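Local coordinates for manganese lipoxygenase (Gaeumannomyces graminis, PDB 5FX8), which oxygenates linoleic and alpha-linolenic acids to 11S- and 13R-hydroperoxy fatty acids, using a mononuclear manganese centre, at residues L292-P297 with G476-M481; L321-Y326 with N612-S617; L283-M288 with I355-S360. All coordinates share one frame; numbering follows the deposited sequence.

Contact 1 (L292-P297 with G476-M481); sequences LFHTIP and GAHHVM. With MN (manganese (II) ion), chain I.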
loop_
_atom_site.group_PDB
_atom_site.type_symbol
_atom_site.label_atom_id
_atom_site.label_comp_id
_atom_site.label_asym_id
_atom_site.label_seq_id
_atom_site.Cartn_x
_atom_site.Cartn_y
_atom_site.Cartn_z
ATOM N N LEU A 292 -13.049 -5.834 -2.232
ATOM C CA LEU A 292 -13.506 -6.935 -1.400
ATOM C C LEU A 292 -12.430 -7.382 -0.411
ATOM O O LEU A 292 -12.746 -7.767 0.723
ATOM C CB LEU A 292 -13.972 -8.079 -2.298
ATOM C CG LEU A 292 -15.233 -7.847 -3.142
ATOM C CD1 LEU A 292 -15.520 -9.016 -4.018
ATOM C CD2 LEU A 292 -16.345 -7.740 -2.222
ATOM N N PHE A 293 -11.155 -7.323 -0.797
ATOM C CA PHE A 293 -10.099 -7.529 0.188
ATOM C C PHE A 293 -10.164 -6.478 1.277
ATOM O O PHE A 293 -9.635 -6.698 2.359
ATOM C CB PHE A 293 -8.690 -7.480 -0.420
ATOM C CG PHE A 293 -8.387 -8.563 -1.428
ATOM C CD1 PHE A 293 -9.341 -9.458 -1.840
ATOM C CD2 PHE A 293 -7.126 -8.669 -1.981
ATOM C CE1 PHE A 293 -9.047 -10.426 -2.773
ATOM C CE2 PHE A 293 -6.833 -9.655 -2.914
ATOM C CZ PHE A 293 -7.794 -10.515 -3.303
ATOM N N HIS A 294 -10.774 -5.324 1.016
ATOM C CA HIS A 294 -10.979 -4.390 2.118
ATOM C C HIS A 294 -12.242 -4.713 2.921
ATOM O O HIS A 294 -12.199 -4.738 4.147
ATOM C CB HIS A 294 -11.030 -2.952 1.594
ATOM C CG HIS A 294 -9.690 -2.347 1.313
ATOM N ND1 HIS A 294 -8.890 -1.827 2.301
ATOM C CD2 HIS A 294 -9.013 -2.177 0.155
ATOM C CE1 HIS A 294 -7.778 -1.360 1.767
ATOM N NE2 HIS A 294 -7.827 -1.560 0.463
ATOM N N THR A 295 -13.359 -5.004 2.265
ATOM C CA THR A 295 -14.643 -5.040 2.944
ATOM C C THR A 295 -14.965 -6.369 3.623
ATOM O O THR A 295 -15.737 -6.367 4.580
ATOM C CB THR A 295 -15.787 -4.652 1.985
ATOM O OG1 THR A 295 -15.798 -5.479 0.810
ATOM C CG2 THR A 295 -15.637 -3.253 1.565
ATOM N N ILE A 296 -14.391 -7.493 3.213
ATOM C CA ILE A 296 -14.639 -8.734 3.961
ATOM C C ILE A 296 -13.934 -8.728 5.324
ATOM O O ILE A 296 -14.547 -9.113 6.338
ATOM C CB ILE A 296 -14.238 -9.969 3.131
ATOM C CG1 ILE A 296 -14.845 -9.871 1.752
ATOM C CG2 ILE A 296 -14.735 -11.222 3.779
ATOM C CD1 ILE A 296 -16.270 -9.733 1.803
ATOM N N PRO A 297 -12.662 -8.315 5.421
ATOM C CA PRO A 297 -12.086 -8.130 6.757
ATOM C C PRO A 297 -12.866 -7.152 7.609
ATOM O O PRO A 297 -13.096 -7.446 8.781
ATOM C CB PRO A 297 -10.667 -7.626 6.471
ATOM C CG PRO A 297 -10.359 -8.121 5.177
ATOM C CD PRO A 297 -11.627 -8.178 4.393
ATOM N N GLY A 476 -0.715 -9.706 2.977
ATOM C CA GLY A 476 -0.334 -10.483 1.816
ATOM C C GLY A 476 -1.228 -10.287 0.610
ATOM O O GLY A 476 -0.811 -9.644 -0.338
ATOM N N ALA A 477 -2.456 -10.800 0.637
ATOM C CA ALA A 477 -3.331 -10.700 -0.522
ATOM C C ALA A 477 -3.572 -9.249 -0.961
ATOM O O ALA A 477 -3.582 -8.955 -2.160
ATOM C CB ALA A 477 -4.650 -11.385 -0.231
ATOM N N HIS A 478 -3.793 -8.334 -0.014
ATOM C CA HIS A 478 -4.002 -6.944 -0.392
ATOM C C HIS A 478 -2.838 -6.411 -1.205
ATOM O O HIS A 478 -3.034 -5.699 -2.193
ATOM C CB HIS A 478 -4.188 -6.070 0.842
ATOM C CG HIS A 478 -4.336 -4.616 0.518
ATOM N ND1 HIS A 478 -3.262 -3.780 0.363
ATOM C CD2 HIS A 478 -5.433 -3.869 0.263
ATOM C CE1 HIS A 478 -3.690 -2.572 0.058
ATOM N NE2 HIS A 478 -5.005 -2.597 -0.002
ATOM N N HIS A 479 -1.624 -6.740 -0.806
ATOM C CA HIS A 479 -0.461 -6.115 -1.400
ATOM C C HIS A 479 -0.070 -6.761 -2.713
ATOM O O HIS A 479 0.860 -6.309 -3.364
ATOM C CB HIS A 479 0.679 -6.146 -0.392
ATOM C CG HIS A 479 0.272 -5.745 0.999
ATOM N ND1 HIS A 479 -0.580 -4.698 1.264
ATOM C CD2 HIS A 479 0.608 -6.258 2.204
ATOM C CE1 HIS A 479 -0.738 -4.574 2.568
ATOM N NE2 HIS A 479 -0.032 -5.515 3.159
ATOM N N VAL A 480 -0.749 -7.813 -3.118
ATOM C CA VAL A 480 -0.550 -8.326 -4.453
ATOM C C VAL A 480 -1.402 -7.539 -5.439
ATOM O O VAL A 480 -0.994 -7.297 -6.575
ATOM C CB VAL A 480 -0.864 -9.837 -4.463
ATOM C CG1 VAL A 480 -0.815 -10.410 -5.856
ATOM C CG2 VAL A 480 0.081 -10.577 -3.570
ATOM N N MET A 481 -2.592 -7.116 -5.022
ATOM C CA MET A 481 -3.498 -6.434 -5.932
ATOM C C MET A 481 -3.294 -4.925 -5.941
ATOM O O MET A 481 -3.393 -4.301 -6.989
ATOM C CB MET A 481 -4.949 -6.744 -5.562
ATOM C CG MET A 481 -5.349 -8.185 -5.671
ATOM S SD MET A 481 -5.442 -8.726 -7.369
ATOM C CE MET A 481 -7.197 -9.046 -7.493
HETATM MN MN MN I . -6.357 -1.142 -1.018
HETATM O O HOH W 1 -7.473 0.744 -2.069
#

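Contact 2 (L321-Y326 with N612-S617); sequences LMYQAY and NPFFLS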
loop_
_atom_site.group_PDB
_atom_site.type_symbol
_atom_site.label_atom_id
_atom_site.label_comp_id
_atom_site.label_asym_id
_atom_site.label_seq_id
_atom_site.Cartn_x
_atom_site.Cartn_y
_atom_site.Cartn_z
ATOM N N LEU A 321 -4.510 -6.174 13.283
ATOM C CA LEU A 321 -4.479 -6.415 11.843
ATOM C C LEU A 321 -5.363 -5.439 11.068
ATOM O O LEU A 321 -5.121 -5.206 9.889
ATOM C CB LEU A 321 -4.913 -7.847 11.527
ATOM C CG LEU A 321 -4.093 -9.028 12.008
ATOM C CD1 LEU A 321 -4.969 -10.204 11.882
ATOM C CD2 LEU A 321 -2.914 -9.190 11.146
ATOM N N MET A 322 -6.403 -4.893 11.697
ATOM C CA MET A 322 -7.304 -3.942 11.076
ATOM C C MET A 322 -6.924 -2.506 11.390
ATOM O O MET A 322 -7.783 -1.618 11.343
ATOM C CB MET A 322 -8.729 -4.201 11.534
ATOM C CG MET A 322 -9.269 -5.533 11.180
ATOM S SD MET A 322 -9.351 -5.779 9.442
ATOM C CE MET A 322 -8.140 -7.015 9.496
ATOM N N TYR A 323 -5.668 -2.281 11.754
ATOM C CA TYR A 323 -5.150 -0.951 11.930
ATOM C C TYR A 323 -5.518 -0.077 10.737
ATOM O O TYR A 323 -5.362 -0.473 9.580
ATOM C CB TYR A 323 -3.645 -1.021 12.124
ATOM C CG TYR A 323 -3.012 0.292 12.476
ATOM C CD1 TYR A 323 -3.496 1.051 13.514
ATOM C CD2 TYR A 323 -1.919 0.757 11.777
ATOM C CE1 TYR A 323 -2.917 2.242 13.838
ATOM C CE2 TYR A 323 -1.336 1.922 12.086
ATOM C CZ TYR A 323 -1.833 2.678 13.123
ATOM O OH TYR A 323 -1.235 3.886 13.435
ATOM N N GLN A 324 -6.064 1.095 11.041
ATOM C CA GLN A 324 -6.486 2.125 10.104
ATOM C C GLN A 324 -7.493 1.649 9.074
ATOM O O GLN A 324 -7.769 2.385 8.135
ATOM C CB GLN A 324 -5.286 2.745 9.383
ATOM C CG GLN A 324 -4.350 3.476 10.281
ATOM C CD GLN A 324 -3.341 4.283 9.514
ATOM O OE1 GLN A 324 -3.555 4.610 8.368
ATOM N NE2 GLN A 324 -2.239 4.613 10.146
ATOM N N ALA A 325 -8.053 0.443 9.198
ATOM C CA ALA A 325 -8.778 -0.117 8.056
ATOM C C ALA A 325 -10.025 0.684 7.731
ATOM O O ALA A 325 -10.441 0.723 6.580
ATOM C CB ALA A 325 -9.159 -1.577 8.285
ATOM N N TYR A 326 -10.620 1.334 8.718
ATOM C CA TYR A 326 -11.891 1.998 8.514
ATOM C C TYR A 326 -11.758 3.342 7.830
ATOM O O TYR A 326 -12.758 4.044 7.651
ATOM C CB TYR A 326 -12.594 2.142 9.837
ATOM C CG TYR A 326 -13.080 0.830 10.347
ATOM C CD1 TYR A 326 -14.012 0.111 9.634
ATOM C CD2 TYR A 326 -12.625 0.320 11.539
ATOM C CE1 TYR A 326 -14.480 -1.057 10.093
ATOM C CE2 TYR A 326 -13.081 -0.859 12.005
ATOM C CZ TYR A 326 -14.016 -1.547 11.274
ATOM O OH TYR A 326 -14.518 -2.731 11.724
ATOM N N ASN A 612 6.126 -4.883 2.800
ATOM C CA ASN A 612 4.709 -4.635 2.913
ATOM C C ASN A 612 4.320 -4.237 4.329
ATOM O O ASN A 612 4.958 -4.638 5.285
ATOM C CB ASN A 612 3.961 -5.872 2.479
ATOM C CG ASN A 612 4.026 -6.045 1.006
ATOM O OD1 ASN A 612 4.017 -5.045 0.291
ATOM N ND2 ASN A 612 4.097 -7.274 0.524
ATOM N N PRO A 613 3.283 -3.443 4.489
ATOM C CA PRO A 613 2.734 -3.227 5.819
ATOM C C PRO A 613 1.922 -4.424 6.262
ATOM O O PRO A 613 1.460 -5.219 5.452
ATOM C CB PRO A 613 1.832 -2.005 5.622
ATOM C CG PRO A 613 1.404 -2.103 4.289
ATOM C CD PRO A 613 2.521 -2.692 3.482
ATOM N N PHE A 614 1.689 -4.495 7.574
ATOM C CA PHE A 614 0.895 -5.576 8.148
ATOM C C PHE A 614 -0.600 -5.293 8.121
ATOM O O PHE A 614 -1.379 -6.128 8.579
ATOM C CB PHE A 614 1.340 -5.879 9.591
ATOM C CG PHE A 614 1.049 -4.776 10.569
ATOM C CD1 PHE A 614 -0.212 -4.616 11.109
ATOM C CD2 PHE A 614 2.038 -3.903 10.947
ATOM C CE1 PHE A 614 -0.476 -3.593 11.970
ATOM C CE2 PHE A 614 1.779 -2.883 11.805
ATOM C CZ PHE A 614 0.515 -2.730 12.320
ATOM N N PHE A 615 -1.020 -4.142 7.625
ATOM C CA PHE A 615 -2.411 -3.730 7.665
ATOM C C PHE A 615 -2.798 -3.235 6.287
ATOM O O PHE A 615 -1.950 -3.106 5.402
ATOM C CB PHE A 615 -2.639 -2.645 8.729
ATOM C CG PHE A 615 -1.812 -1.404 8.517
ATOM C CD1 PHE A 615 -0.455 -1.381 8.850
ATOM C CD2 PHE A 615 -2.388 -0.250 7.981
ATOM C CE1 PHE A 615 0.314 -0.229 8.641
ATOM C CE2 PHE A 615 -1.627 0.908 7.782
ATOM C CZ PHE A 615 -0.288 0.922 8.102
ATOM N N LEU A 616 -4.090 -2.967 6.114
ATOM C CA LEU A 616 -4.660 -2.480 4.852
ATOM C C LEU A 616 -4.450 -0.967 4.768
ATOM O O LEU A 616 -5.304 -0.179 5.155
ATOM C CB LEU A 616 -6.137 -2.853 4.757
ATOM C CG LEU A 616 -6.585 -4.330 4.839
ATOM C CD1 LEU A 616 -8.052 -4.454 5.197
ATOM C CD2 LEU A 616 -6.328 -5.120 3.579
ATOM N N SER A 617 -3.300 -0.549 4.242
ATOM C CA SER A 617 -2.874 0.832 4.376
ATOM C C SER A 617 -3.413 1.761 3.285
ATOM O O SER A 617 -3.459 2.975 3.506
ATOM C CB SER A 617 -1.347 0.912 4.441
ATOM O OG SER A 617 -0.750 0.774 3.184
HETATM O O HOH W 2 -5.865 -2.945 8.429
HETATM O O HOH W 3 -2.362 3.953 5.656
#

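Contact 3 (L283-M288 with I355-S360); sequences LFYSQM and IDFPGS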
loop_
_atom_site.group_PDB
_atom_site.type_symbol
_atom_site.label_atom_id
_atom_site.label_comp_id
_atom_site.label_asym_id
_atom_site.label_seq_id
_atom_site.Cartn_x
_atom_site.Cartn_y
_atom_site.Cartn_z
ATOM N N LEU A 283 -6.031 -4.501 -15.175
ATOM C CA LEU A 283 -5.805 -3.475 -14.163
ATOM C C LEU A 283 -7.121 -3.006 -13.555
ATOM O O LEU A 283 -7.245 -2.871 -12.327
ATOM C CB LEU A 283 -5.035 -2.301 -14.765
ATOM C CG LEU A 283 -4.506 -1.267 -13.759
ATOM C CD1 LEU A 283 -3.747 -1.868 -12.552
ATOM C CD2 LEU A 283 -3.624 -0.275 -14.476
ATOM N N PHE A 284 -8.118 -2.747 -14.398
ATOM C CA PHE A 284 -9.423 -2.412 -13.857
ATOM C C PHE A 284 -9.898 -3.490 -12.900
ATOM O O PHE A 284 -10.410 -3.190 -11.813
ATOM C CB PHE A 284 -10.402 -2.234 -15.001
ATOM C CG PHE A 284 -11.815 -2.034 -14.573
ATOM C CD1 PHE A 284 -12.668 -3.116 -14.401
ATOM C CD2 PHE A 284 -12.308 -0.762 -14.392
ATOM C CE1 PHE A 284 -13.956 -2.919 -14.030
ATOM C CE2 PHE A 284 -13.590 -0.565 -14.030
ATOM C CZ PHE A 284 -14.423 -1.629 -13.846
ATOM N N TYR A 285 -9.736 -4.759 -13.298
ATOM C CA TYR A 285 -10.222 -5.861 -12.478
ATOM C C TYR A 285 -9.540 -5.881 -11.122
ATOM O O TYR A 285 -10.194 -5.996 -10.088
ATOM C CB TYR A 285 -10.006 -7.197 -13.183
ATOM C CG TYR A 285 -10.361 -8.391 -12.316
ATOM C CD1 TYR A 285 -9.420 -8.969 -11.470
ATOM C CD2 TYR A 285 -11.632 -8.937 -12.339
ATOM C CE1 TYR A 285 -9.742 -10.030 -10.677
ATOM C CE2 TYR A 285 -11.955 -10.007 -11.560
ATOM C CZ TYR A 285 -11.005 -10.547 -10.731
ATOM O OH TYR A 285 -11.312 -11.624 -9.942
ATOM N N SER A 286 -8.213 -5.820 -11.110
ATOM C CA SER A 286 -7.493 -6.014 -9.866
ATOM C C SER A 286 -7.793 -4.875 -8.916
ATOM O O SER A 286 -8.044 -5.083 -7.714
ATOM C CB SER A 286 -6.001 -6.125 -10.146
ATOM O OG SER A 286 -5.418 -4.863 -10.349
ATOM N N GLN A 287 -7.835 -3.662 -9.456
ATOM C CA GLN A 287 -8.106 -2.536 -8.588
ATOM C C GLN A 287 -9.515 -2.599 -8.030
ATOM O O GLN A 287 -9.756 -2.157 -6.909
ATOM C CB GLN A 287 -7.845 -1.223 -9.320
ATOM C CG GLN A 287 -6.367 -1.008 -9.607
ATOM C CD GLN A 287 -5.453 -1.585 -8.513
ATOM O OE1 GLN A 287 -5.418 -1.079 -7.400
ATOM N NE2 GLN A 287 -4.723 -2.654 -8.840
ATOM N N MET A 288 -10.460 -3.162 -8.764
ATOM C CA MET A 288 -11.807 -3.017 -8.242
ATOM C C MET A 288 -12.285 -4.262 -7.532
ATOM O O MET A 288 -13.136 -4.191 -6.643
ATOM C CB MET A 288 -12.746 -2.612 -9.369
ATOM C CG MET A 288 -12.509 -1.191 -9.813
ATOM S SD MET A 288 -12.517 -0.067 -8.413
ATOM C CE MET A 288 -10.867 0.436 -8.341
ATOM N N ILE A 355 -17.049 1.555 -9.224
ATOM C CA ILE A 355 -17.765 1.269 -7.983
ATOM C C ILE A 355 -18.819 0.196 -8.213
ATOM O O ILE A 355 -19.123 -0.579 -7.309
ATOM C CB ILE A 355 -18.364 2.569 -7.397
ATOM C CG1 ILE A 355 -17.295 3.380 -6.688
ATOM C CG2 ILE A 355 -19.419 2.298 -6.356
ATOM C CD1 ILE A 355 -16.799 2.696 -5.481
ATOM N N ASP A 356 -19.386 0.118 -9.418
ATOM C CA ASP A 356 -20.392 -0.914 -9.670
ATOM C C ASP A 356 -19.783 -2.315 -9.681
ATOM O O ASP A 356 -20.456 -3.285 -9.315
ATOM C CB ASP A 356 -21.127 -0.602 -10.977
ATOM C CG ASP A 356 -22.004 -1.755 -11.484
ATOM O OD1 ASP A 356 -23.141 -1.912 -10.981
ATOM O OD2 ASP A 356 -21.585 -2.473 -12.429
ATOM N N PHE A 357 -18.510 -2.449 -10.048
ATOM C CA PHE A 357 -17.972 -3.796 -10.228
ATOM C C PHE A 357 -17.935 -4.663 -8.956
ATOM O O PHE A 357 -18.419 -5.806 -9.012
ATOM C CB PHE A 357 -16.602 -3.688 -10.887
ATOM C CG PHE A 357 -16.013 -4.997 -11.207
ATOM C CD1 PHE A 357 -16.441 -5.705 -12.312
ATOM C CD2 PHE A 357 -15.043 -5.539 -10.400
ATOM C CE1 PHE A 357 -15.908 -6.912 -12.614
ATOM C CE2 PHE A 357 -14.506 -6.752 -10.696
ATOM C CZ PHE A 357 -14.938 -7.442 -11.802
ATOM N N PRO A 358 -17.375 -4.233 -7.816
ATOM C CA PRO A 358 -17.380 -5.132 -6.640
ATOM C C PRO A 358 -18.762 -5.453 -6.092
ATOM O O PRO A 358 -18.953 -6.519 -5.490
ATOM C CB PRO A 358 -16.544 -4.364 -5.613
ATOM C CG PRO A 358 -16.609 -2.946 -6.081
ATOM C CD PRO A 358 -16.579 -3.024 -7.549
ATOM N N GLY A 359 -19.726 -4.545 -6.247
ATOM C CA GLY A 359 -21.094 -4.875 -5.918
ATOM C C GLY A 359 -21.698 -5.908 -6.844
ATOM O O GLY A 359 -22.470 -6.749 -6.399
ATOM N N SER A 360 -21.385 -5.852 -8.137
ATOM C CA SER A 360 -21.829 -6.909 -9.047
ATOM C C SER A 360 -21.222 -8.250 -8.689
ATOM O O SER A 360 -21.900 -9.278 -8.757
ATOM C CB SER A 360 -21.445 -6.596 -10.481
ATOM O OG SER A 360 -21.981 -5.380 -10.894
#

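Contact 1 (L292-P297 with G476-M481)
His-294 and His-478 meet through a manganese ion; no hydrogen bond crosses the contact, and its polar atoms meet chiefly at the metal. Each imidazole gives its NE2 to manganese, His-294 at 2.1 Å and His-478 at 2.2 Å, and water 1 lies 2.4 Å from the ion. The two nitrogens sit close together because they are ligands of one metal. The ring planes stand almost perpendicular, at 84°, and NE2 of His-294 arrives at the edge of the His-478 ring. The torsions show how two helices reach one ion: CG of His-478 swings anti to the backbone N (chi1 177°), whereas CG of His-294 lies anti to the carbonyl carbon. His-290, Asn-482 and the C-terminal Val-618 complete the site.

A second-shell hydrogen bond lies behind one ligand. ND1 of His-478 donates to ND1 of His-479 over 3.0 Å, at an angle of 162°. The partner lies close to the plane of the His-478 ring, and His-479 is tied in turn through NE2 to Pro-613 O. This chain of bonds would be expected to restrain rotation of the liganding imidazole.

The apolar part belongs to Phe-293, whose CE2 side points into the other helix. This CE2 packs 3.5 Å from CG of Met-481, which approaches the ring obliquely, and 3.9 Å from CB of Ala-477, while Ala-477 O comes up at the ring edge, near its plane. Phe-293 and Met-481 cross at about a right angle.

The axes of segments 292-297 and 476-481, parts of helices 268-305 and 460-481, run nearly antiparallel, 10.2 Å apart at closest approach. Helix 328-336 adds Ile-328 against His-294, the loop residue Leu-616 touches His-478, and Tyr-174 from another loop packs on Ala-477.

Contact 2 (L321-Y326 with N612-S617)
One water, water 2, ties together backbone groups of Leu-321, Tyr-323 and Leu-616 where two irregular segments meet without one direct hydrogen bond. It donates to Leu-321 O and to Tyr-323 O, each at 2.8 Å, and accepts from Leu-616 N at 2.9 Å. It thus joins Leu-321 and the type II beta turn that follows it, Met-322 to Ala-325, to the C-terminal tail, where Leu-616 is the centre of an inverse gamma turn.

Beside this bridge lies an edge-to-face aromatic pair. Tyr-323 directs its edge at the face of Phe-615, with CD2 poised over the middle of the phenylalanine ring, the centroids 5.0 Å apart and the planes at 73°. Phe-615 holds CG between its backbone N and carbonyl carbon (chi1 59°), which sets its ring alongside Tyr-323, both side chains pointing the same way. Phe-614 adds CE1 at 4.1 Å from Tyr-323 CB, and Phe-615 CD1 lies over the centre of the Phe-614 ring.

Gln-324 folds its CG over one face of the Tyr-323 ring. Its CD comes 4.2 Å from Phe-615 CE2, obliquely to the ring, with amide and ring planes 49° apart. Water 3 donates both to Gln-324 OE1 and, at 2.6 Å, to Ser-617 O, while NE2 of Gln-324 bonds Asp-103 and Ser-617 O also receives Trp-100 NE1.

Chemically, the tail is held by edge-to-face aromatic packing and by waters that satisfy buried backbone groups. Such a combination would be expected to restrain the residues leading to Val-618, the terminal manganese ligand.

Contact 3 (L283-M288 with I355-S360)
Phe-357 sets its ring against Phe-284, Tyr-285 and Met-288. The edge of Phe-284 is directed at its face in an edge-to-face pair, with centroids 5.7 Å apart and planes at 69°; CE1 of Phe-284 comes nearest, 4.1 Å from Phe-357 CG. At the far end of the ring, CZ lies 3.7 Å from CD2 of Tyr-285, whose plane is again steeply inclined to it. Met-288 CB lies 3.9 Å from Phe-357 CD2, obliquely to the ring.

All three aromatic side chains extend with CG anti to the backbone N, chi1 being -176° for Phe-357, and this throws each ring out from its own helix into the shared space. Met-288 touches with CB; beyond it the chain bends at chi2 and chi3 and its end leads away. The side chain also touches Phe-337 and Trp-343. Pro-358 adds its ring: CB rests 3.6 Å from Met-288 O, close to the kink where the proline nitrogen cannot bond to the turn before.

No hydrogen bond spans the interface. Tyr-285 carries the aromatic packing onward to Tyr-289 and His-217. This is an aromatic cluster at a helix-helix crossing: segments 283-288 and 355-360 cross at -68°, joining helix 351-363 to the long helix 268-305 that supplies His-290 and His-294 to the catalytic manganese of the lipoxygenase fold.

Overall arrangement
All three contacts are buried, but they serve different levels of the fold. Contact 1 lies nearest the chain centre, about 5 Å from it, and is organised by a metal; contact 2, a meeting of loops, depends on water and aromatic rings; contact 3 is apolar helix packing. Contacts 1 and 3 share helix 268-305, and Gln-287 NE2 links them through a probable hydrogen bond to Met-481 O. Contact 2 reaches contact 1 from the C-terminal tail, where Asn-612 CB packs on His-479 CD2. Contacts 2 and 3 do not touch, their centres about 21 Å apart. The principle illustrated is packing chemistry that changes with distance from a metal centre: ligands, then water and aromatic rings, then apolar helix packing.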